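Local coordinates for extracellular protein containing a SCP domain (Bacillus anthracis, PDB 4IFA) that is of unknown function but is an extracellular protein that joins a CAP-associated N-terminal region to an SCP (cysteine-rich secretory protein) domain, at residues H253-K258 / G326-F331; D163-L168 / M183-L188. One frame throughout, in Å; residues are numbered along the deposited sequence. Where two conformers were deposited one is given.

Overall arrangement
Contact 1 (253-258 with 326-331) and contact 2 (163-168 with 183-188) belong to different parts of one chain: contact 1 lies in the SCP part and contact 2 in the CAP-associated N-terminal part. Their centres are 28 Å apart and their nearest atoms about 11 Å, so they do not touch, and contact 2 comes wholly earlier in the chain. Both set a helix against a strand, but contact 1 packs helix 244-260 on a sheet hairpin through side chains, whereas contact 2 folds a short helix back beside its own hairpin and also contains an antiparallel strand pair. A bound di(hydroxyethyl)ether, probably from the crystallisation liquor, has its nearest atom about 3 Å from the Phe331 side chain.

Contact 1 (H253-K258 / G326-F331); sequences HSKDMK and GVYDKF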
loop_
_atom_site.group_PDB
_atom_site.type_symbol
_atom_site.label_atom_id
_atom_site.label_comp_id
_atom_site.label_asym_id
_atom_site.label_seq_id
_atom_site.Cartn_x
_atom_site.Cartn_y
_atom_site.Cartn_z
ATOM N N HIS A 253 -2.939 -15.035 13.833
ATOM C CA HIS A 253 -4.275 -15.079 13.245
ATOM C C HIS A 253 -4.212 -15.239 11.731
ATOM O O HIS A 253 -4.976 -16.021 11.135
ATOM C CB HIS A 253 -5.106 -13.889 13.680
ATOM C CG HIS A 253 -6.538 -14.020 13.309
ATOM N ND1 HIS A 253 -7.304 -15.091 13.715
ATOM C CD2 HIS A 253 -7.322 -13.286 12.492
ATOM C CE1 HIS A 253 -8.512 -14.976 13.204
ATOM N NE2 HIS A 253 -8.559 -13.887 12.471
ATOM N N SER A 254 -3.351 -14.457 11.090
ATOM C CA SER A 254 -3.189 -14.578 9.643
ATOM C C SER A 254 -2.803 -16.011 9.236
ATOM O O SER A 254 -3.337 -16.576 8.270
ATOM C CB SER A 254 -2.119 -13.598 9.169
ATOM O OG SER A 254 -2.632 -12.261 9.226
ATOM N N LYS A 255 -1.886 -16.611 10.001
ATOM C CA LYS A 255 -1.433 -17.980 9.743
ATOM C C LYS A 255 -2.567 -18.989 9.960
ATOM O O LYS A 255 -2.736 -19.928 9.171
ATOM C CB LYS A 255 -0.234 -18.317 10.624
ATOM C CG LYS A 255 0.293 -19.744 10.467
ATOM C CD LYS A 255 1.596 -19.895 11.204
ATOM C CE LYS A 255 1.944 -21.355 11.498
ATOM N NZ LYS A 255 1.894 -22.273 10.376
ATOM N N ASP A 256 -3.348 -18.795 11.015
ATOM C CA ASP A 256 -4.482 -19.691 11.320
ATOM C C ASP A 256 -5.505 -19.665 10.175
ATOM O O ASP A 256 -5.980 -20.700 9.703
ATOM C CB ASP A 256 -5.086 -19.260 12.650
ATOM C CG ASP A 256 -6.227 -20.131 13.109
ATOM O OD1 ASP A 256 -6.206 -21.355 12.826
ATOM O OD2 ASP A 256 -7.125 -19.594 13.796
HETATM N N MSE A 257 -5.814 -18.471 9.675
HETATM C CA MSE A 257 -6.757 -18.348 8.540
HETATM C C MSE A 257 -6.275 -19.063 7.286
HETATM O O MSE A 257 -7.041 -19.758 6.622
HETATM C CB MSE A 257 -7.048 -16.879 8.228
HETATM C CG MSE A 257 -7.888 -16.181 9.289
HETATM SE SE MSE A 257 -8.454 -14.383 8.757
HETATM C CE MSE A 257 -6.723 -13.544 8.818
ATOM N N LYS A 258 -4.998 -18.899 6.980
ATOM C CA LYS A 258 -4.396 -19.526 5.794
ATOM C C LYS A 258 -4.389 -21.032 5.969
ATOM O O LYS A 258 -4.865 -21.789 5.103
ATOM C CB LYS A 258 -2.953 -19.027 5.651
ATOM C CG LYS A 258 -2.027 -19.721 4.608
ATOM C CD LYS A 258 -2.262 -19.290 3.232
ATOM C CE LYS A 258 -1.404 -20.058 2.203
ATOM N NZ LYS A 258 0.050 -19.786 2.384
ATOM N N GLY A 326 0.134 -8.071 11.392
ATOM C CA GLY A 326 0.688 -9.412 11.156
ATOM C C GLY A 326 0.265 -9.914 9.794
ATOM O O GLY A 326 -0.920 -9.928 9.475
ATOM N N VAL A 327 1.226 -10.376 9.015
ATOM C CA VAL A 327 1.021 -10.844 7.641
ATOM C C VAL A 327 1.622 -12.232 7.508
ATOM O O VAL A 327 2.689 -12.504 8.053
ATOM C CB VAL A 327 1.662 -9.865 6.618
ATOM C CG1 VAL A 327 1.550 -10.399 5.200
ATOM C CG2 VAL A 327 1.058 -8.429 6.775
ATOM N N TYR A 328 0.882 -13.124 6.838
ATOM C CA TYR A 328 1.324 -14.480 6.555
ATOM C C TYR A 328 0.873 -14.774 5.128
ATOM O O TYR A 328 -0.323 -14.807 4.845
ATOM C CB TYR A 328 0.736 -15.490 7.541
ATOM C CG TYR A 328 1.332 -16.856 7.431
ATOM C CD1 TYR A 328 2.540 -17.121 8.039
ATOM C CD2 TYR A 328 0.711 -17.844 6.698
ATOM C CE1 TYR A 328 3.127 -18.408 7.951
ATOM C CE2 TYR A 328 1.269 -19.114 6.609
ATOM C CZ TYR A 328 2.478 -19.375 7.236
ATOM O OH TYR A 328 3.063 -20.645 7.140
ATOM N N ASP A 329 1.838 -14.915 4.221
ATOM C CA ASP A 329 1.568 -14.999 2.788
ATOM C C ASP A 329 0.666 -13.800 2.420
ATOM O O ASP A 329 1.036 -12.673 2.725
ATOM C CB ASP A 329 1.010 -16.378 2.389
ATOM C CG ASP A 329 1.195 -16.704 0.880
ATOM O OD1 ASP A 329 1.600 -15.834 0.057
ATOM O OD2 ASP A 329 1.007 -17.893 0.533
ATOM N N LYS A 330 -0.485 -14.022 1.799
ATOM C CA LYS A 330 -1.373 -12.909 1.459
ATOM C C LYS A 330 -2.560 -12.776 2.389
ATOM O O LYS A 330 -3.635 -12.407 1.962
ATOM C CB LYS A 330 -1.778 -12.957 -0.037
ATOM C CG LYS A 330 -0.542 -12.796 -0.960
ATOM C CD LYS A 330 -0.954 -12.714 -2.402
ATOM C CE LYS A 330 0.261 -12.621 -3.296
ATOM N NZ LYS A 330 -0.112 -12.817 -4.734
ATOM N N PHE A 331 -2.342 -13.065 3.688
ATOM C CA PHE A 331 -3.329 -12.842 4.732
ATOM C C PHE A 331 -2.750 -11.723 5.589
ATOM O O PHE A 331 -1.629 -11.834 6.094
ATOM C CB PHE A 331 -3.596 -14.137 5.546
ATOM C CG PHE A 331 -4.438 -15.143 4.820
ATOM C CD1 PHE A 331 -5.792 -15.300 5.122
ATOM C CD2 PHE A 331 -3.905 -15.851 3.753
ATOM C CE1 PHE A 331 -6.562 -16.169 4.397
ATOM C CE2 PHE A 331 -4.684 -16.746 3.043
ATOM C CZ PHE A 331 -6.009 -16.865 3.373
HETATM O O HOH W 1 1.635 -22.778 7.426
#
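Tyr328 and Phe331, the two ends of a type II' turn, present their rings to helix 244-260, where Lys258 works between them. On Tyr328 the aliphatic chain of Lys255 lies across one face: Lys255 CG stands 3.9 Å from the ring centroid and 9° off the normal, a well-centred CH-pi contact. Lys258 meets the same ring differently, its CG lying in the ring plane at the edge, 3.9 Å from Tyr328 CE2. At the phenol end, a water 2.6 Å from Tyr328 OH links it only weakly to Lys255 NZ, which forms a salt bridge with Asp259.

Phe331 takes Lys258 over its face, Lys258 CB being 4.1 Å from the centroid of the Phe331 ring, while Met257 CB approaches Phe331 CD1 obliquely at 3.7 Å. The Lys258 chain turns at chi2 (79°) and runs over the CD2-CE2 side of Phe331, then bends again at its last torsion to bring Lys258 NZ within 2.8 Å of Asp329 OD2. This salt bridge uses the anti lone pair of that oxygen, so the ammonium arrives from the side away from OD1. One lysine thus touches both aromatic rings and pairs with the carboxylate at the turn.

At the start of the strand segment, buried Ser254 donates from OG to Gly326 O at 2.9 Å, from well above the carbonyl plane; the same hydroxyl is also hydrogen-bonded to Thr333 OG1 of strand 331-338, its stronger partner.

The axes of 253-258 and 326-328 approach to 7.0 Å, with their directions 30° apart, an alpha/beta packing in which helix 244-260 lies on the hairpin of strands 322-328 and 331-338. Met257 and Phe331 reach onward to strand 286-293, while Val327 points away from this helix into helix 210-234, placing the strand between two helices in the layered SCP domain.

Contact 2 (D163-L168 / M183-L188); sequences DGWAQL and MDDETL
The indole of Trp165 is held from two directions by the first turn of helix 185-191: Leu188 lies over a face and Asp185 meets the N-H. Leu188 CD2 sits over the face of the Trp165 five-membered ring, 3.6 Å from its centroid, a CH-pi contact made by a single methyl, with the two side chains crossing at about a right angle. Asp185 OD1 accepts from Trp165 NE1 at 2.9 Å. That bond is bent, with an N-H...O angle of 138°; the carboxylate plane is turned 42° from the ring, and NE1 meets OD1 on its anti side, out of the carboxylate plane. A Trp165 chi1 of -52° swings the ring beside its own backbone N, which lets NE1 face the helix start.

The backbones are joined by an antiparallel hydrogen-bonded pair: Trp165 N donates to Met183 O at 2.8 Å and Met183 N to Trp165 O at 2.9 Å. Further along, the bend at chi3 of selenomethionine Met183 lays its CE methyl against Gln167, 3.7 Å from Gln167 OE1.

Asp184 then ends the strand and caps the helix. Its OD1 takes Thr187 N at 2.9 Å and Thr187 OG1 at 2.7 Å, from opposite faces of the carboxylate plane, so two donors grip one oxygen. The arrangement is a beta hairpin, strands 164-171 and 176-183 within an antiparallel sheet, whose second strand passes through an N-cap aspartate directly into a helix that folds back against the first strand.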
loop_
_atom_site.group_PDB
_atom_site.type_symbol
_atom_site.label_atom_id
_atom_site.label_comp_id
_atom_site.label_asym_id
_atom_site.label_seq_id
_atom_site.Cartn_x
_atom_site.Cartn_y
_atom_site.Cartn_z
ATOM N N ASP A 163 6.434 4.993 -21.071
ATOM C CA ASP A 163 7.048 3.744 -20.570
ATOM C C ASP A 163 6.469 3.235 -19.253
ATOM O O ASP A 163 7.217 2.926 -18.284
ATOM C CB ASP A 163 8.564 3.867 -20.424
ATOM C CG ASP A 163 9.302 3.430 -21.661
ATOM O OD1 ASP A 163 8.688 3.353 -22.749
ATOM O OD2 ASP A 163 10.506 3.147 -21.533
ATOM N N GLY A 164 5.143 3.239 -19.150
ATOM C CA GLY A 164 4.560 2.603 -18.001
ATOM C C GLY A 164 3.126 2.952 -17.669
ATOM O O GLY A 164 2.352 3.372 -18.523
ATOM N N TRP A 165 2.794 2.789 -16.393
ATOM C CA TRP A 165 1.443 2.973 -15.898
ATOM C C TRP A 165 1.427 3.639 -14.546
ATOM O O TRP A 165 2.389 3.556 -13.780
ATOM C CB TRP A 165 0.806 1.592 -15.721
ATOM C CG TRP A 165 0.927 0.760 -16.954
ATOM C CD1 TRP A 165 1.916 -0.118 -17.260
ATOM C CD2 TRP A 165 0.062 0.806 -18.095
ATOM N NE1 TRP A 165 1.702 -0.661 -18.514
ATOM C CE2 TRP A 165 0.569 -0.101 -19.045
ATOM C CE3 TRP A 165 -1.105 1.515 -18.396
ATOM C CZ2 TRP A 165 -0.054 -0.323 -20.264
ATOM C CZ3 TRP A 165 -1.717 1.293 -19.624
ATOM C CH2 TRP A 165 -1.199 0.387 -20.526
ATOM N N ALA A 166 0.307 4.271 -14.218
ATOM C CA ALA A 166 0.075 4.845 -12.889
ATOM C C ALA A 166 -1.260 4.330 -12.401
ATOM O O ALA A 166 -2.270 4.526 -13.052
ATOM C CB ALA A 166 0.046 6.376 -12.899
ATOM N N GLN A 167 -1.257 3.648 -11.271
ATOM C CA GLN A 167 -2.480 3.202 -10.602
ATOM C C GLN A 167 -2.802 4.297 -9.586
ATOM O O GLN A 167 -1.995 4.601 -8.703
ATOM C CB GLN A 167 -2.246 1.872 -9.894
ATOM C CG GLN A 167 -3.445 1.186 -9.241
ATOM C CD GLN A 167 -3.060 -0.195 -8.656
ATOM O OE1 GLN A 167 -1.895 -0.466 -8.350
ATOM N NE2 GLN A 167 -4.058 -1.036 -8.454
ATOM N N LEU A 168 -3.997 4.854 -9.695
ATOM C CA LEU A 168 -4.403 6.029 -8.909
ATOM C C LEU A 168 -5.337 5.577 -7.807
ATOM O O LEU A 168 -6.500 5.282 -8.059
ATOM C CB LEU A 168 -5.062 7.076 -9.814
ATOM C CG LEU A 168 -4.271 7.506 -11.060
ATOM C CD1 LEU A 168 -5.122 8.478 -11.905
ATOM C CD2 LEU A 168 -2.959 8.141 -10.680
HETATM N N MSE A 183 4.081 1.778 -12.240
HETATM C CA MSE A 183 4.589 0.451 -12.605
HETATM C C MSE A 183 4.992 0.374 -14.043
HETATM O O MSE A 183 4.300 0.915 -14.894
HETATM C CB MSE A 183 3.474 -0.581 -12.418
HETATM C CG MSE A 183 2.988 -0.764 -10.998
HETATM SE SE MSE A 183 1.459 -2.054 -10.885
HETATM C CE MSE A 183 0.109 -0.811 -11.435
ATOM N N ASP A 184 6.107 -0.295 -14.333
ATOM C CA ASP A 184 6.458 -0.608 -15.718
ATOM C C ASP A 184 5.554 -1.792 -16.167
ATOM O O ASP A 184 4.774 -2.345 -15.367
ATOM C CB ASP A 184 7.986 -0.860 -15.901
ATOM C CG ASP A 184 8.515 -2.074 -15.149
ATOM O OD1 ASP A 184 7.751 -2.834 -14.509
ATOM O OD2 ASP A 184 9.751 -2.274 -15.206
ATOM N N ASP A 185 5.615 -2.157 -17.451
ATOM C CA ASP A 185 4.750 -3.229 -17.965
ATOM C C ASP A 185 4.904 -4.550 -17.189
ATOM O O ASP A 185 3.916 -5.196 -16.814
ATOM C CB ASP A 185 5.081 -3.544 -19.427
ATOM C CG ASP A 185 4.707 -2.427 -20.417
ATOM O OD1 ASP A 185 4.078 -1.412 -20.065
ATOM O OD2 ASP A 185 5.046 -2.604 -21.608
ATOM N N GLU A 186 6.154 -4.935 -16.953
ATOM C CA GLU A 186 6.478 -6.203 -16.278
ATOM C C GLU A 186 5.876 -6.227 -14.869
ATOM O O GLU A 186 5.257 -7.205 -14.441
ATOM C CB GLU A 186 8.002 -6.417 -16.234
ATOM C CG GLU A 186 8.791 -6.282 -17.582
ATOM C CD GLU A 186 8.634 -7.431 -18.577
ATOM O OE1 GLU A 186 8.992 -8.587 -18.244
ATOM O OE2 GLU A 186 8.229 -7.153 -19.736
ATOM N N THR A 187 5.998 -5.120 -14.141
ATOM C CA THR A 187 5.434 -5.067 -12.814
ATOM C C THR A 187 3.904 -5.156 -12.820
ATOM O O THR A 187 3.317 -5.796 -11.957
ATOM C CB THR A 187 5.912 -3.809 -12.062
ATOM O OG1 THR A 187 7.353 -3.820 -12.023
ATOM C CG2 THR A 187 5.339 -3.756 -10.654
ATOM N N LEU A 188 3.243 -4.466 -13.763
ATOM C CA LEU A 188 1.776 -4.512 -13.851
ATOM C C LEU A 188 1.256 -5.952 -14.057
ATOM O O LEU A 188 0.275 -6.392 -13.444
ATOM C CB LEU A 188 1.310 -3.620 -15.016
ATOM C CG LEU A 188 -0.192 -3.643 -15.364
ATOM C CD1 LEU A 188 -1.043 -3.116 -14.246
ATOM C CD2 LEU A 188 -0.454 -2.862 -16.669
#